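Local coordinates for predicted sugar phosphatases of the HAD superfamily (Cytophaga hutchinsonii, PDB 2HX1), which is probably a magnesium-dependent phosphatase of the HAD superfamily that removes phosphate from sugar phosphates, at residues A[48-53]-A[211-216]. Numbering follows the deposited sequence.
Sequences DYYIVT and MFAYDM
The ring of Tyr50 presents one face to Ala213, whose methyl sits over it as a CH-pi contact. CB of Ala213 lies 4.3 Å from the centroid of the Tyr50 ring and 25° off the ring normal, so the methyl is displaced from the middle toward one side of the hexagon. That side is the CD2-CE2 bond: CB of Ala213 is 3.9 Å from CD2 of Tyr50 and almost as near to CE2. Farther along the side chain, the phenol oxygen reaches the next turn of the helix, where OH of Tyr50 touches CB of Met216, a selenomethionine, at 3.8 Å. This second touch is made by the base of the Met216 side chain, which runs at about a right angle to the tyrosine.

The ring gets there because CG of Tyr50 stands anti to its own carbonyl carbon, chi1 -68°, and the side chain leaves the strand directly for the helix. The CA atoms of Tyr50 and Ala213 lie 7.6 Å apart, a spacing consistent with the small side chain of Ala213.

Strand 48-53 belongs to the parallel sheet of the HAD core, between strands 16-19 and 80-82, and helix 208-218 packs on one face of that sheet. Strand 16-19 leads into the magnesium site at Asp20 and Phe22, which Asp233, just past the neighbouring strand 228-232, also joins. Phe18 and Ile81, from the two strands flanking 48-53, each touch both Tyr50 and Ala213, and Leu217 adds a further contact to the tyrosine from the helix, so the Tyr50-Ala213 pair is enclosed between sheet and helix.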
ATOM      1  N   ASP A  48      32.842  16.953  19.122  1.00 27.19           N
ATOM      2  CA  ASP A  48      31.702  16.299  19.747  1.00 27.80           C
ATOM      3  C   ASP A  48      31.045  15.302  18.801  1.00 26.90           C
ATOM      4  O   ASP A  48      31.130  15.428  17.565  1.00 24.10           O
ATOM      5  CB  ASP A  48      30.679  17.345  20.212  1.00 26.99           C
ATOM      6  CG  ASP A  48      31.218  18.193  21.358  1.00 39.65           C
ATOM      7  OD1 ASP A  48      31.494  17.596  22.424  1.00 44.17           O
ATOM      8  OD2 ASP A  48      31.417  19.426  21.179  1.00 41.75           O
ATOM      9  N   TYR A  49      30.382  14.310  19.393  1.00 25.44           N
ATOM     10  CA  TYR A  49      29.580  13.399  18.620  1.00 24.20           C
ATOM     11  C   TYR A  49      28.486  12.824  19.522  1.00 22.33           C
ATOM     12  O   TYR A  49      28.596  12.870  20.751  1.00 21.88           O
ATOM     13  CB  TYR A  49      30.466  12.281  18.033  1.00 28.55           C
ATOM     14  CG  TYR A  49      30.840  11.300  19.095  1.00 28.59           C
ATOM     15  CD1 TYR A  49      29.954  10.291  19.468  1.00 28.14           C
ATOM     16  CD2 TYR A  49      32.049  11.419  19.790  1.00 33.38           C
ATOM     17  CE1 TYR A  49      30.249   9.423  20.488  1.00 35.06           C
ATOM     18  CE2 TYR A  49      32.374  10.520  20.831  1.00 37.47           C
ATOM     19  CZ  TYR A  49      31.457   9.528  21.169  1.00 38.28           C
ATOM     20  OH  TYR A  49      31.705   8.628  22.177  1.00 42.23           O
ATOM     21  N   TYR A  50      27.423  12.326  18.892  1.00 21.48           N
ATOM     22  CA  TYR A  50      26.405  11.499  19.533  1.00 22.14           C
ATOM     23  C   TYR A  50      26.144  10.322  18.639  1.00 22.44           C
ATOM     24  O   TYR A  50      26.385  10.388  17.420  1.00 23.57           O
ATOM     25  CB  TYR A  50      25.082  12.220  19.718  1.00 21.18           C
ATOM     26  CG  TYR A  50      25.113  13.335  20.712  1.00 23.81           C
ATOM     27  CD1 TYR A  50      24.951  13.089  22.076  1.00 24.85           C
ATOM     28  CD2 TYR A  50      25.290  14.650  20.293  1.00 22.64           C
ATOM     29  CE1 TYR A  50      24.977  14.146  23.002  1.00 26.68           C
ATOM     30  CE2 TYR A  50      25.328  15.679  21.186  1.00 25.43           C
ATOM     31  CZ  TYR A  50      25.172  15.432  22.537  1.00 27.13           C
ATOM     32  OH  TYR A  50      25.192  16.492  23.394  1.00 27.04           O
ATOM     33  N   ILE A  51      25.622   9.262  19.246  1.00 21.58           N
ATOM     34  CA  ILE A  51      25.034   8.157  18.517  1.00 20.94           C
ATOM     35  C   ILE A  51      23.527   8.353  18.601  1.00 21.44           C
ATOM     36  O   ILE A  51      23.002   8.541  19.692  1.00 20.32           O
ATOM     37  CB  ILE A  51      25.472   6.788  19.128  1.00 22.91           C
ATOM     38  CG1 ILE A  51      26.980   6.583  18.888  1.00 28.27           C
ATOM     39  CG2 ILE A  51      24.626   5.670  18.565  1.00 20.55           C
ATOM     40  CD1 ILE A  51      27.600   5.452  19.611  1.00 30.14           C
ATOM     41  N   VAL A  52      22.853   8.350  17.450  1.00 21.77           N
ATOM     42  CA  VAL A  52      21.419   8.589  17.355  1.00 19.78           C
ATOM     43  C   VAL A  52      20.882   7.316  16.680  1.00 21.80           C
ATOM     44  O   VAL A  52      21.172   7.045  15.509  1.00 21.60           O
ATOM     45  CB  VAL A  52      21.110   9.831  16.521  1.00 18.36           C
ATOM     46  CG1 VAL A  52      19.629  10.020  16.392  1.00 19.28           C
ATOM     47  CG2 VAL A  52      21.790  11.043  17.144  1.00 17.82           C
ATOM     48  N   THR A  53      20.134   6.536  17.451  1.00 19.21           N
ATOM     49  CA  THR A  53      19.778   5.201  17.083  1.00 18.85           C
ATOM     50  C   THR A  53      18.298   4.952  17.357  1.00 19.19           C
ATOM     51  O   THR A  53      17.748   5.454  18.363  1.00 19.46           O
ATOM     52  CB  THR A  53      20.623   4.205  17.886  1.00 19.15           C
ATOM     53  OG1 THR A  53      20.280   2.857  17.516  1.00 21.03           O
ATOM     54  CG2 THR A  53      20.418   4.389  19.387  1.00 21.35           C
HETATM   55  N   MSE A 211      16.598  17.191  17.756  1.00 22.95           N
HETATM   56  CA  MSE A 211      16.323  18.433  18.460  1.00 24.31           C
HETATM   57  C   MSE A 211      16.886  18.418  19.901  1.00 26.57           C
HETATM   58  O   MSE A 211      17.360  19.426  20.420  1.00 28.53           O
HETATM   59  CB  MSE A 211      14.814  18.684  18.456  1.00 24.49           C
HETATM   60  CG  MSE A 211      14.417  20.004  19.074  1.00 32.95           C
HETATM   61 SE   MSE A 211      15.351  21.629  18.328  0.70 42.38          SE
HETATM   62  CE  MSE A 211      14.211  22.165  16.745  1.00 43.16           C
ATOM     63  N   PHE A 212      16.805  17.261  20.542  1.00 26.74           N
ATOM     64  CA  PHE A 212      17.338  17.066  21.887  1.00 25.24           C
ATOM     65  C   PHE A 212      18.868  17.264  21.920  1.00 23.87           C
ATOM     66  O   PHE A 212      19.393  18.012  22.746  1.00 20.54           O
ATOM     67  CB  PHE A 212      16.918  15.671  22.400  1.00 26.82           C
ATOM     68  CG  PHE A 212      17.481  15.339  23.734  1.00 30.01           C
ATOM     69  CD1 PHE A 212      16.972  15.922  24.870  1.00 37.38           C
ATOM     70  CD2 PHE A 212      18.562  14.483  23.846  1.00 36.50           C
ATOM     71  CE1 PHE A 212      17.517  15.627  26.112  1.00 37.82           C
ATOM     72  CE2 PHE A 212      19.128  14.204  25.073  1.00 33.39           C
ATOM     73  CZ  PHE A 212      18.609  14.759  26.204  1.00 36.69           C
ATOM     74  N   ALA A 213      19.562  16.638  20.972  1.00 23.48           N
ATOM     75  CA  ALA A 213      21.013  16.749  20.844  1.00 22.62           C
ATOM     76  C   ALA A 213      21.385  18.183  20.485  1.00 25.16           C
ATOM     77  O   ALA A 213      22.319  18.750  21.051  1.00 25.32           O
ATOM     78  CB  ALA A 213      21.547  15.795  19.768  1.00 20.08           C
ATOM     79  N   TYR A 214      20.657  18.757  19.537  1.00 24.24           N
ATOM     80  CA  TYR A 214      20.944  20.116  19.073  1.00 25.28           C
ATOM     81  C   TYR A 214      20.816  21.102  20.224  1.00 25.16           C
ATOM     82  O   TYR A 214      21.675  21.955  20.421  1.00 21.91           O
ATOM     83  CB  TYR A 214      19.981  20.497  17.951  1.00 26.51           C
ATOM     84  CG  TYR A 214      20.167  21.886  17.331  1.00 28.84           C
ATOM     85  CD1 TYR A 214      21.412  22.324  16.867  1.00 32.51           C
ATOM     86  CD2 TYR A 214      19.084  22.729  17.167  1.00 33.69           C
ATOM     87  CE1 TYR A 214      21.563  23.569  16.285  1.00 32.97           C
ATOM     88  CE2 TYR A 214      19.222  23.990  16.586  1.00 35.64           C
ATOM     89  CZ  TYR A 214      20.465  24.412  16.147  1.00 38.04           C
ATOM     90  OH  TYR A 214      20.573  25.676  15.568  1.00 36.81           O
ATOM     91  N   ASP A 215      19.720  21.001  20.960  1.00 23.62           N
ATOM     92  CA  ASP A 215      19.500  21.887  22.102  1.00 27.41           C
ATOM     93  C   ASP A 215      20.651  21.772  23.130  1.00 26.95           C
ATOM     94  O   ASP A 215      21.075  22.768  23.687  1.00 26.00           O
ATOM     95  CB  ASP A 215      18.163  21.548  22.782  1.00 29.88           C
ATOM     96  CG  ASP A 215      17.817  22.516  23.874  1.00 39.30           C
ATOM     97  OD1 ASP A 215      17.748  23.735  23.582  1.00 43.07           O
ATOM     98  OD2 ASP A 215      17.623  22.059  25.020  1.00 48.56           O
HETATM   99  N   MSE A 216      21.151  20.560  23.382  1.00 25.18           N
HETATM  100  CA  MSE A 216      22.279  20.401  24.292  1.00 27.28           C
HETATM  101  C   MSE A 216      23.518  21.095  23.753  1.00 25.26           C
HETATM  102  O   MSE A 216      24.243  21.735  24.492  1.00 25.07           O
HETATM  103  CB  MSE A 216      22.563  18.931  24.566  1.00 26.34           C
HETATM  104  CG  MSE A 216      21.472  18.319  25.436  1.00 33.58           C
HETATM  105 SE   MSE A 216      21.937  16.591  26.099  0.70 35.41          SE
HETATM  106  CE  MSE A 216      23.307  17.153  27.566  1.00 56.80           C
TER